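Local structure of pyridoxine 4-oxidase (Mesorhizobium loti, 4HA6) at residues A[330-336]-A[358-364]; A[398-403]-A[433-437]. The protein oxidises pyridoxine at its 4-hydroxymethyl group as an FAD-dependent oxidoreductase of the GMC family, using oxygen as electron acceptor. All coordinates share one frame; numbering follows the deposited sequence.

Contact 1: residues A[330-336]-A[358-364]; sequences QPEIVVG and LLFGITH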
# COMPACT_ATOMS: atom_id res chain seq x y z
N GLN A 330 -7.57 18.45 3.43
CA GLN A 330 -7.23 17.18 2.80
C GLN A 330 -6.21 17.37 1.68
O GLN A 330 -6.37 18.26 0.84
CB GLN A 330 -8.47 16.51 2.22
CG GLN A 330 -8.19 15.11 1.73
CD GLN A 330 -9.40 14.49 1.11
OE1 GLN A 330 -10.19 15.19 0.49
NE2 GLN A 330 -9.56 13.16 1.27
N PRO A 331 -5.13 16.56 1.69
CA PRO A 331 -4.12 16.74 0.64
C PRO A 331 -4.70 16.53 -0.75
O PRO A 331 -5.67 15.78 -0.89
CB PRO A 331 -3.10 15.62 0.93
CG PRO A 331 -3.26 15.31 2.41
CD PRO A 331 -4.72 15.59 2.73
N GLU A 332 -4.12 17.19 -1.75
CA GLU A 332 -4.46 16.93 -3.15
C GLU A 332 -3.23 16.48 -3.94
O GLU A 332 -3.35 15.71 -4.90
CB GLU A 332 -5.06 18.18 -3.80
CG GLU A 332 -6.29 18.71 -3.11
CD GLU A 332 -6.86 19.92 -3.82
OE1 GLU A 332 -6.12 20.93 -3.97
OE2 GLU A 332 -8.04 19.85 -4.23
N ILE A 333 -2.06 16.98 -3.56
CA ILE A 333 -0.82 16.56 -4.20
C ILE A 333 0.24 16.29 -3.13
O ILE A 333 0.02 16.54 -1.94
CB ILE A 333 -0.28 17.62 -5.21
CG1 ILE A 333 -0.02 18.96 -4.51
CG2 ILE A 333 -1.22 17.81 -6.40
CD1 ILE A 333 0.37 20.10 -5.45
N VAL A 334 1.39 15.79 -3.57
CA VAL A 334 2.50 15.49 -2.68
C VAL A 334 3.80 15.72 -3.44
O VAL A 334 3.88 15.45 -4.64
CB VAL A 334 2.45 14.03 -2.16
CG1 VAL A 334 2.39 13.05 -3.31
CG2 VAL A 334 3.65 13.73 -1.24
N VAL A 335 4.81 16.27 -2.76
CA VAL A 335 6.15 16.38 -3.32
C VAL A 335 7.08 15.78 -2.29
O VAL A 335 7.08 16.21 -1.14
CB VAL A 335 6.57 17.84 -3.60
CG1 VAL A 335 8.03 17.90 -4.00
CG2 VAL A 335 5.69 18.47 -4.67
N GLY A 336 7.87 14.79 -2.69
CA GLY A 336 8.72 14.09 -1.75
C GLY A 336 10.19 14.28 -2.07
O GLY A 336 10.57 14.46 -3.24
N LEU A 358 13.22 15.16 -6.73
CA LEU A 358 12.00 15.45 -5.99
C LEU A 358 10.91 14.66 -6.70
O LEU A 358 10.74 14.78 -7.92
CB LEU A 358 11.68 16.94 -5.99
CG LEU A 358 12.74 17.92 -5.50
CD1 LEU A 358 12.09 19.25 -5.18
CD2 LEU A 358 13.51 17.41 -4.30
N LEU A 359 10.19 13.84 -5.95
CA LEU A 359 9.15 13.02 -6.53
C LEU A 359 7.85 13.77 -6.34
O LEU A 359 7.67 14.49 -5.35
CB LEU A 359 9.13 11.66 -5.83
CG LEU A 359 10.52 11.01 -5.76
CD1 LEU A 359 10.49 9.75 -4.92
CD2 LEU A 359 11.05 10.71 -7.16
N PHE A 360 6.95 13.66 -7.30
CA PHE A 360 5.71 14.45 -7.25
C PHE A 360 4.57 13.54 -7.66
O PHE A 360 4.73 12.67 -8.55
CB PHE A 360 5.82 15.71 -8.13
CG PHE A 360 6.16 15.42 -9.57
CD1 PHE A 360 7.49 15.36 -9.99
CD2 PHE A 360 5.15 15.18 -10.50
CE1 PHE A 360 7.82 15.08 -11.32
CE2 PHE A 360 5.46 14.90 -11.85
CZ PHE A 360 6.80 14.84 -12.25
N GLY A 361 3.43 13.69 -6.99
CA GLY A 361 2.32 12.77 -7.21
C GLY A 361 1.00 13.44 -6.89
O GLY A 361 0.99 14.57 -6.41
N ILE A 362 -0.12 12.75 -7.17
CA ILE A 362 -1.43 13.25 -6.74
C ILE A 362 -1.95 12.28 -5.68
O ILE A 362 -1.63 11.08 -5.72
CB ILE A 362 -2.44 13.37 -7.91
CG1 ILE A 362 -2.68 12.00 -8.57
CG2 ILE A 362 -1.94 14.39 -8.92
CD1 ILE A 362 -3.80 12.02 -9.59
N THR A 363 -2.73 12.79 -4.73
CA THR A 363 -3.02 11.97 -3.56
C THR A 363 -4.29 11.15 -3.65
O THR A 363 -4.43 10.15 -2.95
CB THR A 363 -3.11 12.82 -2.29
OG1 THR A 363 -3.94 13.96 -2.54
CG2 THR A 363 -1.72 13.29 -1.86
N HIS A 364 -5.23 11.59 -4.49
CA HIS A 364 -6.53 10.91 -4.61
C HIS A 364 -6.93 10.78 -6.09
O HIS A 364 -7.85 11.46 -6.55
CB HIS A 364 -7.60 11.68 -3.83
CG HIS A 364 -7.28 11.84 -2.38
ND1 HIS A 364 -6.53 12.89 -1.89
CD2 HIS A 364 -7.55 11.06 -1.30
CE1 HIS A 364 -6.39 12.77 -0.58
NE2 HIS A 364 -6.99 11.66 -0.20
O HOH W 1 -5.54 14.21 -5.73
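V334 and G361 face each other as a hydrogen-bonded antiparallel pair, each giving its N-H to the other's carbonyl: V334 N to G361 O is 3.1 Å and G361 N to V334 O is 3.0 Å. G336 and L359 repeat this reciprocal pair of hydrogen bonds, and the strand axes run 168° apart. At the non-hydrogen-bonded pairs, V335 with F360 between them and I333 with I362 before them, the strands come closer; I333 CA is 4.2 Å from I362 CA, and V335 CA lies 3.2 Å from L359 O in a CA-H...O contact. Beyond the strands T363 N donates to E332 O at 3.0 Å, and a water bridges E332 O and H364 N.

Among the side chains, V334 sets CG1 between its backbone N and carbonyl carbon (chi1 55°), against the backbone of G361, where a side chain on the same face would be tight. T363 turns CG2 to P331 CB. The aliphatic part of Q330 lies near H364 CE1, its amide plane 50° from the imidazole; both Q330 NE2 and H364 NE2 bond to D99.

E332 and I333 both pair with M320 of strand 314-320, which makes a classic beta bulge where strand 333-338 begins. The arrangement is an antiparallel strand pair within the sheet of the substrate-binding domain, with the L359 side chain about 5 Å from the bound pyridoxamine.

Contact 2: residues A[398-403]-A[433-437]; sequences FRRALE and MDDFI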
# COMPACT_ATOMS: atom_id res chain seq x y z
N PHE A 398 -1.69 16.53 -11.60
CA PHE A 398 -0.27 16.17 -11.72
C PHE A 398 0.56 17.34 -12.27
O PHE A 398 1.75 17.44 -11.96
CB PHE A 398 -0.08 14.96 -12.63
CG PHE A 398 0.51 13.76 -11.94
CD1 PHE A 398 1.84 13.77 -11.51
CD2 PHE A 398 -0.25 12.62 -11.73
CE1 PHE A 398 2.39 12.64 -10.86
CE2 PHE A 398 0.29 11.49 -11.09
CZ PHE A 398 1.61 11.51 -10.65
N ARG A 399 -0.05 18.20 -13.09
CA ARG A 399 0.59 19.46 -13.48
C ARG A 399 0.81 20.31 -12.23
O ARG A 399 1.88 20.90 -12.04
CB ARG A 399 -0.26 20.25 -14.48
CG ARG A 399 -0.33 19.63 -15.87
CD ARG A 399 -1.14 20.52 -16.82
NE ARG A 399 -1.75 19.68 -17.85
CZ ARG A 399 -2.97 19.88 -18.35
NH1 ARG A 399 -3.72 20.90 -17.94
NH2 ARG A 399 -3.42 19.06 -19.28
N ARG A 400 -0.22 20.39 -11.39
CA ARG A 400 -0.10 21.15 -10.15
C ARG A 400 1.02 20.57 -9.28
O ARG A 400 1.80 21.32 -8.67
CB ARG A 400 -1.43 21.19 -9.38
CG ARG A 400 -2.63 21.76 -10.17
CD ARG A 400 -2.53 23.26 -10.45
NE ARG A 400 -1.66 23.58 -11.59
CZ ARG A 400 -2.03 23.48 -12.87
NH1 ARG A 400 -3.25 23.07 -13.21
NH2 ARG A 400 -1.16 23.78 -13.84
N ALA A 401 1.14 19.24 -9.27
CA ALA A 401 2.15 18.59 -8.42
C ALA A 401 3.55 18.91 -8.94
O ALA A 401 4.44 19.29 -8.16
CB ALA A 401 1.94 17.08 -8.34
N LEU A 402 3.75 18.74 -10.25
CA LEU A 402 5.04 19.06 -10.88
C LEU A 402 5.37 20.51 -10.63
O LEU A 402 6.52 20.88 -10.37
CB LEU A 402 4.97 18.86 -12.39
CG LEU A 402 6.20 18.38 -13.18
CD1 LEU A 402 6.13 18.84 -14.63
CD2 LEU A 402 7.56 18.73 -12.56
N GLU A 403 4.36 21.37 -10.74
CA GLU A 403 4.61 22.78 -10.52
C GLU A 403 4.99 23.06 -9.08
O GLU A 403 5.83 23.92 -8.82
CB GLU A 403 3.43 23.64 -10.96
CG GLU A 403 3.30 23.66 -12.46
CD GLU A 403 2.18 24.53 -12.94
OE1 GLU A 403 1.21 24.72 -12.17
OE2 GLU A 403 2.28 25.01 -14.08
N MET A 433 4.25 19.38 -20.68
CA MET A 433 4.28 18.94 -19.29
C MET A 433 3.62 17.58 -19.16
O MET A 433 4.11 16.70 -18.43
CB MET A 433 3.55 19.94 -18.42
CG MET A 433 4.21 21.27 -18.31
SD MET A 433 4.55 21.62 -16.59
CE MET A 433 3.01 21.06 -15.87
N ASP A 434 2.49 17.42 -19.83
CA ASP A 434 1.76 16.15 -19.78
C ASP A 434 2.64 15.02 -20.30
O ASP A 434 2.62 13.91 -19.76
CB ASP A 434 0.48 16.24 -20.63
CG ASP A 434 -0.68 16.94 -19.91
OD1 ASP A 434 -0.48 17.44 -18.77
OD2 ASP A 434 -1.78 17.01 -20.50
N ASP A 435 3.44 15.31 -21.33
CA ASP A 435 4.28 14.28 -21.95
C ASP A 435 5.41 13.87 -21.02
O ASP A 435 5.69 12.68 -20.84
CB ASP A 435 4.86 14.75 -23.29
CG ASP A 435 5.69 13.67 -23.98
OD1 ASP A 435 5.12 12.61 -24.34
OD2 ASP A 435 6.92 13.85 -24.13
N PHE A 436 6.06 14.86 -20.42
CA PHE A 436 7.08 14.55 -19.43
C PHE A 436 6.50 13.75 -18.26
O PHE A 436 7.09 12.75 -17.83
CB PHE A 436 7.72 15.82 -18.89
CG PHE A 436 8.65 15.57 -17.75
CD1 PHE A 436 8.23 15.77 -16.45
CD2 PHE A 436 9.93 15.10 -17.99
CE1 PHE A 436 9.09 15.52 -15.37
CE2 PHE A 436 10.80 14.85 -16.93
CZ PHE A 436 10.37 15.06 -15.62
N ILE A 437 5.35 14.19 -17.75
CA ILE A 437 4.72 13.48 -16.62
C ILE A 437 4.40 12.02 -17.00
O ILE A 437 4.73 11.10 -16.25
CB ILE A 437 3.47 14.23 -16.12
CG1 ILE A 437 3.89 15.57 -15.48
CG2 ILE A 437 2.68 13.39 -15.13
CD1 ILE A 437 2.70 16.53 -15.26
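R399 grips D434 side-on with two nitrogens, one to each carboxylate oxygen. NE reaches D434 OD1 at 2.7 Å with an N-H...O angle of 173°, and NH2 reaches D434 OD2 at 2.9 Å. Both oxygens are met on the syn side and lie in the guanidinium plane, but the carboxylate is twisted 25° from it. The R399 chain is extended from CG to NE, which carries the charge across to the other helix. D434 OD2 also takes a salt bridge from R395, one turn before R399 on the same helix, so the carboxylate has two arginine partners. A leucine in place of R399 would probably leave D434 OD1 without its charged mate and, with the NH2 bond to OD2 also lost, the carboxylate more able to turn.

The bridge spans two helices, 392-409 and 430-440, whose short segments cross at 84° with axes 10.3 Å apart; this near-perpendicular packing lies in the C-terminal GMC oxidoreductase region, away from the annotated sites.

Next to the salt bridge, M433 bends at chi2 and chi3, bringing CE to 3.6 Å from R399 CG. Its sulfur, SD, lies 3.8 Å from L402 CD1. That same leucine methyl also touches I437 CG1 and F436 CD1, filling the angle between the helices. I437 splits its branches: CG2 packs at 3.7 Å from F398 CD1, whereas CD1 approaches F398 O at 3.6 Å. F360 of strand 355-362 touches L402, F436 and I437.

The two contacts follow one another along the chain, contact 1 closing before contact 2 opens, and their centres are 11 Å apart on the same side of the molecule. They form successive layers: strand 355-362 of the antiparallel sheet carries helix 392-409 on one face, and helix 430-440 crosses that helix farther from the sheet, reached by F360. Direct touches confirm it, with F360 O 3.3 Å from F398 CE1 and G361 O 3.3 Å from A401 CB. Helix 392-409 touches V335 and I362, and helix 430-440 touches F360, all on one face of the sheet, while L359 points to the other face, near the bound pyridoxamine; the F398 side chain is about 12 Å from that ligand.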